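Local atomic coordinates of Dye-decolorizing peroxidase Tfu_3078 (Thermobifida fusca, PDB entry 5FW4), a protein that uses heme b and hydrogen peroxide to oxidise many compounds, with high reactivity towards anthraquinone dyes and modest activity towards azo dyes and standard peroxidase substrates. Residues L87-E92 against G182-Q187; R117-S122 against L140-G145; V279-M284 against Y357-G362. All coordinates share one frame; numbering follows the deposited sequence.

Interaction 1. Residues L87-E92 against G182-Q187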
loop_
_atom_site.group_PDB
_atom_site.type_symbol
_atom_site.label_atom_id
_atom_site.label_comp_id
_atom_site.label_asym_id
_atom_site.label_seq_id
_atom_site.Cartn_x
_atom_site.Cartn_y
_atom_site.Cartn_z
ATOM N N LEU A 87 -6.021 12.296 -13.436
ATOM C CA LEU A 87 -6.734 11.867 -14.617
ATOM C C LEU A 87 -6.804 12.951 -15.696
ATOM O O LEU A 87 -6.863 14.147 -15.395
ATOM C CB LEU A 87 -8.161 11.453 -14.214
ATOM C CG LEU A 87 -8.430 10.476 -13.061
ATOM C CD1 LEU A 87 -8.790 11.215 -11.798
ATOM C CD2 LEU A 87 -9.627 9.556 -13.432
ATOM N N ASP A 88 -6.913 12.517 -16.960
ATOM C CA ASP A 88 -7.086 13.388 -18.094
ATOM C C ASP A 88 -8.463 13.092 -18.643
ATOM O O ASP A 88 -8.986 11.982 -18.429
ATOM C CB ASP A 88 -6.037 13.102 -19.163
ATOM C CG ASP A 88 -4.629 13.527 -18.711
ATOM O OD1 ASP A 88 -4.612 14.450 -17.903
ATOM O OD2 ASP A 88 -3.616 12.924 -19.137
ATOM N N LEU A 89 -9.032 14.080 -19.323
ATOM C CA LEU A 89 -10.212 13.812 -20.172
ATOM C C LEU A 89 -9.844 12.702 -21.149
ATOM O O LEU A 89 -8.725 12.650 -21.646
ATOM C CB LEU A 89 -10.600 15.072 -20.915
ATOM C CG LEU A 89 -11.209 16.188 -20.094
ATOM C CD1 LEU A 89 -11.162 17.497 -20.876
ATOM C CD2 LEU A 89 -12.648 15.812 -19.731
ATOM N N ALA A 90 -10.795 11.822 -21.472
ATOM C CA ALA A 90 -10.547 10.763 -22.416
ATOM C C ALA A 90 -10.011 11.333 -23.737
ATOM O O ALA A 90 -10.382 12.416 -24.151
ATOM C CB ALA A 90 -11.839 9.991 -22.652
ATOM N N GLU A 91 -9.147 10.568 -24.386
ATOM C CA GLU A 91 -8.433 10.959 -25.598
ATOM C C GLU A 91 -9.289 11.605 -26.696
ATOM O O GLU A 91 -8.951 12.660 -27.200
ATOM C CB GLU A 91 -7.712 9.718 -26.164
ATOM C CG GLU A 91 -7.266 9.831 -27.627
ATOM C CD GLU A 91 -6.578 8.563 -28.137
ATOM O OE1 GLU A 91 -5.449 8.267 -27.672
ATOM O OE2 GLU A 91 -7.179 7.876 -29.010
ATOM N N GLU A 92 -10.387 10.947 -27.070
ATOM C CA GLU A 92 -11.253 11.434 -28.131
ATOM C C GLU A 92 -11.979 12.718 -27.713
ATOM O O GLU A 92 -11.943 13.707 -28.435
ATOM C CB GLU A 92 -12.250 10.334 -28.565
ATOM C CG GLU A 92 -12.935 10.584 -29.901
ATOM C CD GLU A 92 -11.974 10.656 -31.087
ATOM O OE1 GLU A 92 -10.891 10.038 -31.053
ATOM O OE2 GLU A 92 -12.306 11.330 -32.075
ATOM N N GLY A 182 -1.811 16.601 -15.119
ATOM C CA GLY A 182 -3.140 15.983 -15.104
ATOM C C GLY A 182 -4.230 17.052 -15.117
ATOM O O GLY A 182 -4.109 18.133 -14.483
ATOM N N ASP A 183 -5.276 16.766 -15.887
ATOM C CA ASP A 183 -6.446 17.624 -16.012
ATOM C C ASP A 183 -7.284 17.654 -14.745
ATOM O O ASP A 183 -7.941 18.642 -14.453
ATOM C CB ASP A 183 -7.373 17.120 -17.145
ATOM C CG ASP A 183 -6.739 17.188 -18.574
ATOM O OD1 ASP A 183 -5.783 17.946 -18.839
ATOM O OD2 ASP A 183 -7.254 16.484 -19.484
ATOM N N PHE A 184 -7.350 16.528 -14.053
ATOM C CA PHE A 184 -8.086 16.418 -12.827
ATOM C C PHE A 184 -7.297 15.693 -11.759
ATOM O O PHE A 184 -6.416 14.852 -12.048
ATOM C CB PHE A 184 -9.366 15.596 -13.027
ATOM C CG PHE A 184 -10.270 16.153 -14.044
ATOM C CD1 PHE A 184 -11.103 17.220 -13.743
ATOM C CD2 PHE A 184 -10.307 15.608 -15.313
ATOM C CE1 PHE A 184 -11.973 17.722 -14.709
ATOM C CE2 PHE A 184 -11.161 16.113 -16.282
ATOM C CZ PHE A 184 -11.999 17.162 -15.971
ATOM N N MET A 185 -7.720 15.941 -10.536
ATOM C CA MET A 185 -7.294 15.130 -9.423
ATOM C C MET A 185 -8.403 14.594 -8.553
ATOM O O MET A 185 -9.318 15.299 -8.179
ATOM C CB MET A 185 -6.364 15.907 -8.492
ATOM C CG MET A 185 -5.979 15.045 -7.305
ATOM S SD MET A 185 -5.394 15.899 -5.866
ATOM C CE MET A 185 -6.717 16.991 -5.414
ATOM N N LEU A 186 -8.225 13.360 -8.146
ATOM C CA LEU A 186 -8.930 12.821 -7.021
ATOM C C LEU A 186 -7.957 12.527 -5.915
ATOM O O LEU A 186 -7.011 11.776 -6.134
ATOM C CB LEU A 186 -9.613 11.517 -7.416
ATOM C CG LEU A 186 -10.805 11.685 -8.352
ATOM C CD1 LEU A 186 -11.258 10.282 -8.737
ATOM C CD2 LEU A 186 -11.912 12.480 -7.675
ATOM N N GLN A 187 -8.201 13.093 -4.737
ATOM C CA GLN A 187 -7.531 12.649 -3.524
ATOM C C GLN A 187 -8.546 11.953 -2.639
ATOM O O GLN A 187 -9.538 12.563 -2.202
ATOM C CB GLN A 187 -6.827 13.795 -2.763
ATOM C CG GLN A 187 -6.258 13.342 -1.406
ATOM C CD GLN A 187 -5.822 14.458 -0.485
ATOM O OE1 GLN A 187 -4.678 14.450 0.036
ATOM N NE2 GLN A 187 -6.719 15.407 -0.227
#

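Interaction 2. Residues R117-S122 against L140-G145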
loop_
_atom_site.group_PDB
_atom_site.type_symbol
_atom_site.label_atom_id
_atom_site.label_comp_id
_atom_site.label_asym_id
_atom_site.label_seq_id
_atom_site.Cartn_x
_atom_site.Cartn_y
_atom_site.Cartn_z
ATOM N N ARG A 117 -22.173 11.566 -1.387
ATOM C CA ARG A 117 -22.708 10.357 -0.822
ATOM C C ARG A 117 -21.700 9.690 0.063
ATOM O O ARG A 117 -22.050 9.248 1.163
ATOM C CB ARG A 117 -23.155 9.392 -1.908
ATOM C CG ARG A 117 -24.253 9.960 -2.768
ATOM C CD ARG A 117 -24.822 8.868 -3.639
ATOM N NE ARG A 117 -25.470 7.879 -2.804
ATOM C CZ ARG A 117 -25.882 6.688 -3.227
ATOM N NH1 ARG A 117 -25.705 6.297 -4.493
ATOM N NH2 ARG A 117 -26.470 5.867 -2.366
ATOM N N LEU A 118 -20.437 9.677 -0.388
ATOM C CA LEU A 118 -19.371 8.942 0.295
ATOM C C LEU A 118 -18.980 9.574 1.617
ATOM O O LEU A 118 -18.338 8.937 2.460
ATOM C CB LEU A 118 -18.128 8.800 -0.602
ATOM C CG LEU A 118 -18.255 7.833 -1.800
ATOM C CD1 LEU A 118 -17.058 7.932 -2.716
ATOM C CD2 LEU A 118 -18.434 6.371 -1.389
ATOM N N HIS A 119 -19.363 10.826 1.802
ATOM C CA HIS A 119 -19.115 11.487 3.066
ATOM C C HIS A 119 -20.172 11.164 4.108
ATOM O O HIS A 119 -19.906 11.278 5.285
ATOM C CB HIS A 119 -19.023 12.984 2.866
ATOM C CG HIS A 119 -17.815 13.406 2.099
ATOM N ND1 HIS A 119 -17.818 14.485 1.237
ATOM C CD2 HIS A 119 -16.567 12.879 2.046
ATOM C CE1 HIS A 119 -16.621 14.615 0.699
ATOM N NE2 HIS A 119 -15.843 13.654 1.176
ATOM N N GLU A 120 -21.359 10.770 3.670
ATOM C CA GLU A 120 -22.434 10.416 4.583
ATOM C C GLU A 120 -22.673 8.905 4.609
ATOM O O GLU A 120 -23.251 8.391 5.551
ATOM C CB GLU A 120 -23.728 11.150 4.216
ATOM C CG GLU A 120 -23.588 12.627 3.819
ATOM C CD GLU A 120 -23.325 13.594 4.985
ATOM O OE1 GLU A 120 -23.020 13.143 6.114
ATOM O OE2 GLU A 120 -23.428 14.821 4.769
ATOM N N GLU A 121 -22.234 8.202 3.574
ATOM C CA GLU A 121 -22.348 6.748 3.502
ATOM C C GLU A 121 -21.043 6.115 3.091
ATOM O O GLU A 121 -20.175 6.773 2.525
ATOM C CB GLU A 121 -23.406 6.361 2.471
ATOM C CG GLU A 121 -24.495 7.395 2.303
ATOM C CD GLU A 121 -25.452 7.038 1.179
ATOM O OE1 GLU A 121 -25.977 5.909 1.210
ATOM O OE2 GLU A 121 -25.660 7.885 0.279
ATOM N N SER A 122 -20.924 4.820 3.347
ATOM C CA SER A 122 -19.749 4.052 2.979
ATOM C C SER A 122 -19.940 3.430 1.607
ATOM O O SER A 122 -21.097 3.269 1.127
ATOM C CB SER A 122 -19.444 2.965 4.033
ATOM O OG SER A 122 -19.420 3.506 5.339
ATOM N N LEU A 140 -13.681 8.358 5.697
ATOM C CA LEU A 140 -13.537 8.514 4.266
ATOM C C LEU A 140 -13.798 9.950 3.827
ATOM O O LEU A 140 -14.735 10.609 4.304
ATOM C CB LEU A 140 -14.476 7.555 3.528
ATOM C CG LEU A 140 -14.513 7.575 2.010
ATOM C CD1 LEU A 140 -13.232 7.153 1.358
ATOM C CD2 LEU A 140 -15.672 6.629 1.606
ATOM N N MET A 141 -12.911 10.439 2.958
ATOM C CA MET A 141 -12.950 11.791 2.469
ATOM C C MET A 141 -12.430 11.853 1.054
ATOM O O MET A 141 -11.478 11.148 0.656
ATOM C CB MET A 141 -12.102 12.725 3.348
ATOM C CG MET A 141 -10.767 12.185 3.654
ATOM S SD MET A 141 -9.862 13.374 4.690
ATOM C CE MET A 141 -10.788 13.251 6.201
ATOM N N VAL A 142 -13.020 12.775 0.305
ATOM C CA VAL A 142 -12.795 12.902 -1.102
ATOM C C VAL A 142 -12.573 14.362 -1.439
ATOM O O VAL A 142 -13.341 15.248 -1.033
ATOM C CB VAL A 142 -14.032 12.371 -1.910
ATOM C CG1 VAL A 142 -13.735 12.448 -3.407
ATOM C CG2 VAL A 142 -14.358 10.953 -1.458
ATOM N N THR A 143 -11.539 14.590 -2.230
ATOM C CA THR A 143 -11.184 15.906 -2.719
ATOM C C THR A 143 -11.055 15.857 -4.228
ATOM O O THR A 143 -10.480 14.907 -4.774
ATOM C CB THR A 143 -9.772 16.317 -2.156
ATOM O OG1 THR A 143 -9.651 15.890 -0.809
ATOM C CG2 THR A 143 -9.585 17.825 -2.236
ATOM N N VAL A 144 -11.563 16.887 -4.894
ATOM C CA VAL A 144 -11.524 16.970 -6.349
ATOM C C VAL A 144 -10.800 18.218 -6.770
ATOM O O VAL A 144 -11.107 19.294 -6.292
ATOM C CB VAL A 144 -12.922 17.017 -6.970
ATOM C CG1 VAL A 144 -12.798 17.121 -8.481
ATOM C CG2 VAL A 144 -13.741 15.796 -6.550
ATOM N N GLY A 145 -9.848 18.055 -7.679
ATOM C CA GLY A 145 -9.045 19.172 -8.168
ATOM C C GLY A 145 -8.991 19.256 -9.685
ATOM O O GLY A 145 -9.347 18.306 -10.418
HETATM O O HOH W 1 -16.878 9.718 5.930
#

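Interaction 3. Residues V279-M284 against Y357-G362. With HEM (protoporphyrin IX containing Fe), chain C.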
loop_
_atom_site.group_PDB
_atom_site.type_symbol
_atom_site.label_atom_id
_atom_site.label_comp_id
_atom_site.label_asym_id
_atom_site.label_seq_id
_atom_site.Cartn_x
_atom_site.Cartn_y
_atom_site.Cartn_z
ATOM N N VAL A 279 1.625 18.664 -5.554
ATOM C CA VAL A 279 2.009 17.307 -5.203
ATOM C C VAL A 279 3.339 16.981 -5.829
ATOM O O VAL A 279 3.589 17.263 -7.010
ATOM C CB VAL A 279 0.928 16.243 -5.528
ATOM C CG1 VAL A 279 0.416 16.384 -6.925
ATOM C CG2 VAL A 279 1.450 14.834 -5.310
ATOM N N ARG A 280 4.208 16.383 -5.026
ATOM C CA ARG A 280 5.491 15.932 -5.526
ATOM C C ARG A 280 5.716 14.502 -5.047
ATOM O O ARG A 280 5.526 14.193 -3.856
ATOM C CB ARG A 280 6.613 16.880 -5.020
ATOM C CG ARG A 280 6.425 18.356 -5.338
ATOM C CD ARG A 280 6.745 18.697 -6.797
ATOM N NE ARG A 280 8.195 18.856 -6.981
ATOM C CZ ARG A 280 8.800 19.482 -7.982
ATOM N NH1 ARG A 280 8.115 20.055 -8.957
ATOM N NH2 ARG A 280 10.135 19.567 -7.976
ATOM N N ARG A 281 6.089 13.630 -5.962
ATOM C CA ARG A 281 6.512 12.294 -5.612
ATOM C C ARG A 281 8.024 12.398 -5.385
ATOM O O ARG A 281 8.759 12.636 -6.314
ATOM C CB ARG A 281 6.235 11.315 -6.730
ATOM C CG ARG A 281 6.591 9.883 -6.391
ATOM C CD ARG A 281 6.473 9.030 -7.614
ATOM N NE ARG A 281 6.940 7.658 -7.437
ATOM C CZ ARG A 281 6.325 6.591 -7.911
ATOM N NH1 ARG A 281 5.176 6.719 -8.564
ATOM N NH2 ARG A 281 6.839 5.388 -7.707
ATOM N N ILE A 282 8.440 12.206 -4.155
ATOM C CA ILE A 282 9.890 12.400 -3.800
ATOM C C ILE A 282 10.472 11.100 -3.313
ATOM O O ILE A 282 10.153 10.646 -2.222
ATOM C CB ILE A 282 10.056 13.401 -2.700
ATOM C CG1 ILE A 282 9.215 14.627 -2.923
ATOM C CG2 ILE A 282 11.541 13.777 -2.548
ATOM C CD1 ILE A 282 9.561 15.320 -4.145
ATOM N N ARG A 283 11.321 10.506 -4.121
ATOM C CA ARG A 283 11.975 9.266 -3.791
ATOM C C ARG A 283 13.050 9.574 -2.725
ATOM O O ARG A 283 13.717 10.580 -2.836
ATOM C CB ARG A 283 12.627 8.674 -5.025
ATOM C CG ARG A 283 13.280 7.305 -4.776
ATOM C CD ARG A 283 13.810 6.586 -6.001
ATOM N NE ARG A 283 14.735 7.327 -6.853
ATOM C CZ ARG A 283 16.061 7.346 -6.741
ATOM N NH1 ARG A 283 16.681 6.627 -5.809
ATOM N NH2 ARG A 283 16.774 8.043 -7.627
ATOM N N MET A 284 13.123 8.707 -1.715
ATOM C CA MET A 284 14.163 8.773 -0.637
ATOM C C MET A 284 15.289 7.795 -0.923
ATOM O O MET A 284 15.063 6.628 -1.212
ATOM C CB MET A 284 13.528 8.466 0.711
ATOM C CG MET A 284 12.591 9.544 1.185
ATOM S SD MET A 284 11.783 9.072 2.641
ATOM C CE MET A 284 11.049 10.519 3.230
ATOM N N TYR A 357 2.212 11.928 2.708
ATOM C CA TYR A 357 2.128 10.513 3.022
ATOM C C TYR A 357 3.405 9.810 2.563
ATOM O O TYR A 357 3.971 10.126 1.495
ATOM C CB TYR A 357 0.876 9.894 2.321
ATOM C CG TYR A 357 -0.407 10.296 3.008
ATOM C CD1 TYR A 357 -0.955 11.562 2.818
ATOM C CD2 TYR A 357 -1.014 9.459 3.938
ATOM C CE1 TYR A 357 -2.108 11.966 3.498
ATOM C CE2 TYR A 357 -2.142 9.853 4.620
ATOM C CZ TYR A 357 -2.694 11.108 4.399
ATOM O OH TYR A 357 -3.787 11.506 5.109
ATOM N N SER A 358 3.808 8.786 3.293
ATOM C CA SER A 358 4.805 7.878 2.806
ATOM C C SER A 358 4.298 6.980 1.742
ATOM O O SER A 358 3.086 6.747 1.690
ATOM C CB SER A 358 5.324 7.001 3.943
ATOM O OG SER A 358 6.009 7.831 4.869
ATOM N N TYR A 359 5.212 6.514 0.906
ATOM C CA TYR A 359 4.947 5.498 -0.122
ATOM C C TYR A 359 6.042 4.500 -0.142
ATOM O O TYR A 359 7.252 4.830 0.157
ATOM C CB TYR A 359 4.728 6.098 -1.517
ATOM C CG TYR A 359 5.917 6.654 -2.261
ATOM C CD1 TYR A 359 6.675 5.861 -3.088
ATOM C CD2 TYR A 359 6.248 7.997 -2.166
ATOM C CE1 TYR A 359 7.716 6.374 -3.834
ATOM C CE2 TYR A 359 7.307 8.539 -2.870
ATOM C CZ TYR A 359 8.068 7.722 -3.687
ATOM O OH TYR A 359 9.143 8.233 -4.393
ATOM N N ASP A 360 5.633 3.271 -0.385
ATOM C CA ASP A 360 6.489 2.108 -0.515
ATOM C C ASP A 360 6.035 1.322 -1.713
ATOM O O ASP A 360 4.935 0.704 -1.725
ATOM C CB ASP A 360 6.472 1.283 0.761
ATOM C CG ASP A 360 7.499 0.119 0.757
ATOM O OD1 ASP A 360 7.956 -0.328 -0.332
ATOM O OD2 ASP A 360 7.784 -0.412 1.861
ATOM N N GLN A 361 6.855 1.392 -2.756
ATOM C CA GLN A 361 6.612 0.730 -4.009
ATOM C C GLN A 361 7.687 -0.304 -4.283
ATOM O O GLN A 361 8.017 -0.606 -5.429
ATOM C CB GLN A 361 6.454 1.764 -5.138
ATOM C CG GLN A 361 5.208 2.643 -4.971
ATOM C CD GLN A 361 3.892 1.887 -5.204
ATOM O OE1 GLN A 361 3.009 1.868 -4.358
ATOM N NE2 GLN A 361 3.794 1.256 -6.326
ATOM N N GLY A 362 8.260 -0.848 -3.214
ATOM C CA GLY A 362 9.268 -1.900 -3.362
ATOM C C GLY A 362 10.570 -1.427 -4.049
ATOM O O GLY A 362 11.245 -0.473 -3.597
HETATM C CHA HEM C . 9.922 20.923 7.596
HETATM C CHB HEM C . 11.185 16.570 5.891
HETATM C CHC HEM C . 10.479 18.205 1.397
HETATM C CHD HEM C . 8.959 22.468 3.118
HETATM C C1A HEM C . 10.317 19.611 7.504
HETATM C C2A HEM C . 10.678 18.827 8.619
HETATM C C3A HEM C . 11.053 17.617 8.133
HETATM C C4A HEM C . 10.918 17.638 6.740
HETATM C CMA HEM C . 11.480 16.437 8.919
HETATM C CAA HEM C . 10.698 19.267 10.061
HETATM C CBA HEM C . 9.394 18.990 10.802
HETATM C CGA HEM C . 8.300 19.910 10.346
HETATM O O1A HEM C . 7.384 19.433 9.623
HETATM O O2A HEM C . 8.312 21.118 10.696
HETATM C C1B HEM C . 11.100 16.662 4.491
HETATM C C2B HEM C . 11.407 15.592 3.616
HETATM C C3B HEM C . 11.209 16.030 2.334
HETATM C C4B HEM C . 10.755 17.414 2.472
HETATM C CMB HEM C . 11.846 14.222 4.048
HETATM C CAB HEM C . 11.315 15.340 1.044
HETATM C CBB HEM C . 11.455 14.020 0.919
HETATM C C1C HEM C . 10.007 19.496 1.460
HETATM C C2C HEM C . 9.666 20.257 0.362
HETATM C C3C HEM C . 9.212 21.472 0.862
HETATM C C4C HEM C . 9.303 21.431 2.273
HETATM C CMC HEM C . 9.786 19.746 -1.050
HETATM C CAC HEM C . 8.776 22.704 0.223
HETATM C CBC HEM C . 9.086 23.011 -0.998
HETATM C C1D HEM C . 9.122 22.329 4.507
HETATM C C2D HEM C . 8.792 23.437 5.411
HETATM C C3D HEM C . 9.074 23.003 6.661
HETATM C C4D HEM C . 9.583 21.646 6.492
HETATM C CMD HEM C . 8.220 24.799 5.056
HETATM C CAD HEM C . 8.878 23.787 7.944
HETATM C CBD HEM C . 10.075 24.724 8.132
HETATM C CGD HEM C . 9.854 25.632 9.322
HETATM O O1D HEM C . 9.137 26.650 9.256
HETATM O O2D HEM C . 10.397 25.334 10.407
HETATM N NA HEM C . 10.478 18.869 6.352
HETATM N NB HEM C . 10.714 17.714 3.771
HETATM N NC HEM C . 9.820 20.234 2.596
HETATM N ND HEM C . 9.597 21.249 5.181
HETATM FE FE HEM C . 10.193 19.574 4.510
HETATM O O HOH W 2 9.436 7.269 -6.701
#

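Interaction 1. Residues L87-E92 against G182-Q187
L87 and F184 form an antiparallel hydrogen-bonded pair where strands 87-89 and 184-187 meet, their axes 6.2 Å apart and inclined at 144°. L87 N donates to F184 O at 2.9 Å, and F184 N returns a bond to L87 O at 2.8 Å. D183 and F184 together face L87, a classic beta bulge that brings the D183 side chain against the partner strand.

Two aspartates then extend the pairing beyond the bridge. D183 N donates to D88 OD1 (3.1 Å). With CG beside its own backbone N (chi1 -65°), D183 carries its carboxylate to L89 N, which donates to OD2 at 3.0 Å on the lone pair facing away from the other oxygen. The two carboxylates thus lie close, D88 OD1 only 3.7 Å from D183 OD2, with planes 52° apart; salt bridges from D88 to R214 and from D183 to R94 would ease the repulsion, and S149 OG is hydrogen-bonded to D183 OD1. Before the bulge, the backbone of G182 would jam any side chain against the preceding carbonyl.

Both strands lie inside the four-stranded antiparallel sheet of the ferredoxin-like N-terminal half, under helix 97-120. Leucines and a phenylalanine suit its buried face. L89 CD2 meets the ring of F184 at its edge, in plane, 3.8 Å from CE2, and that ring also packs edge-to-face with W111. Further along, L87 CD1 touches L186 CG at 4.0 Å.

Interaction 2. Residues R117-S122 against L140-G145
H119, near the C-terminal end of helix 97-120, faces the beginning of strand 141-145, its CA 6.2 Å from that of M141. The imidazole reaches the strand edge-on. V142 N donates to H119 NE2 across 3.1 Å; the donor lies only 7° out of the ring plane, but the bond is bent, with an N-H...N angle of 140°. With CG beside the backbone N (chi1 -68°), the ring is carried away from the helix to the backbone of M141 and V142, and its edge also meets M141 CA, 3.7 Å from NE2. Accepting at NE2 is consistent with a neutral ring protonated at ND1.

Strand 141-146 is an outermost strand of the antiparallel sheet in the ferredoxin-like N-terminal half. M141, T143 and G145 make backbone bonds to strand 184-190, whereas the N-H of V142 belongs to the other edge, where no strand of the chain follows. A histidine suits this place because it offers a buried acceptor to that N-H. In a similar way, the side chain of Q71 takes the N-H of V144.

Apolar packing fills the face beneath the helix. L140 turns CD2 towards the end of the helix, 4.0 Å from L118 CB and 3.6 Å from L118 O, while L118 CD1 lies 4.2 Å from V142 CG2. L203 of helix 193-205 touches both L118 and V142. A water lies 2.8 Å from L140 O and, at longer range, near H119 O; it has more acceptors in reach than protons to give. On the outer side of the helix, R117 NE makes a salt bridge to E121 OE2 (3.1 Å), with E121 OE2 lying near the plane of the guanidinium.

Interaction 3. Residues V279-M284 against Y357-G362
Y359 packs its hydroxyl against R283 and is bridged to R281 by a water, in a contact that joins two strands that are not direct neighbours, since strand 369-379 stands between 275-284 and 353-363 in the order of the sheet. The axes of the two short strand segments come within 8.8 Å at 58°, and side chains span the gap. Y359 takes the crowded first torsion (chi1 73°), between backbone N and carbonyl carbon, and sends its hydroxyl to the other strand, where OH lies 3.1 Å from R283 CA.

The extended chain of R281 passes the ring at about a right angle, CG 3.6 Å from Y359 OH. One water accepts from both R281 NE (2.6 Å) and Y359 OH (2.5 Å), lying in the guanidinium plane. A long arginine suits this spot because NH2 continues to a salt bridge with D370 of the intervening strand. L217, from the N-terminal sheet, packs on both R281 and Y359.

On strand 279-284, apolar I282 and M284 suit the porphyrin: I282 CG2 is 3.5 Å from heme CBB, and M284 CE is 3.9 Å from heme CMB. One strand thus serves both the interface between sheets and the heme pocket, in the C-terminal ferredoxin-like half of a DyP-type peroxidase.

All three contacts are largely buried, but they differ in what they join. Interactions 1 and 2 belong to the same N-terminal sheet, and both involve helix 97-120, which covers the first and is a partner in the second; their strands 184-190 and 141-146 are neighbours, with T143 N 2.8 Å from Q187 O. Interaction 1 is strand pairing inside that sheet, finished by carboxylates, whereas interaction 2 fixes a helix end to the outer edge strand through an imidazole and leucines. Interaction 3 lies in the C-terminal sheet, about 21 Å from interaction 1 between centres, without touching either. It relies on a tyrosine hydroxyl, an arginine and one bridging water rather than on backbone pairing, and it alone borders the heme and the second subunit.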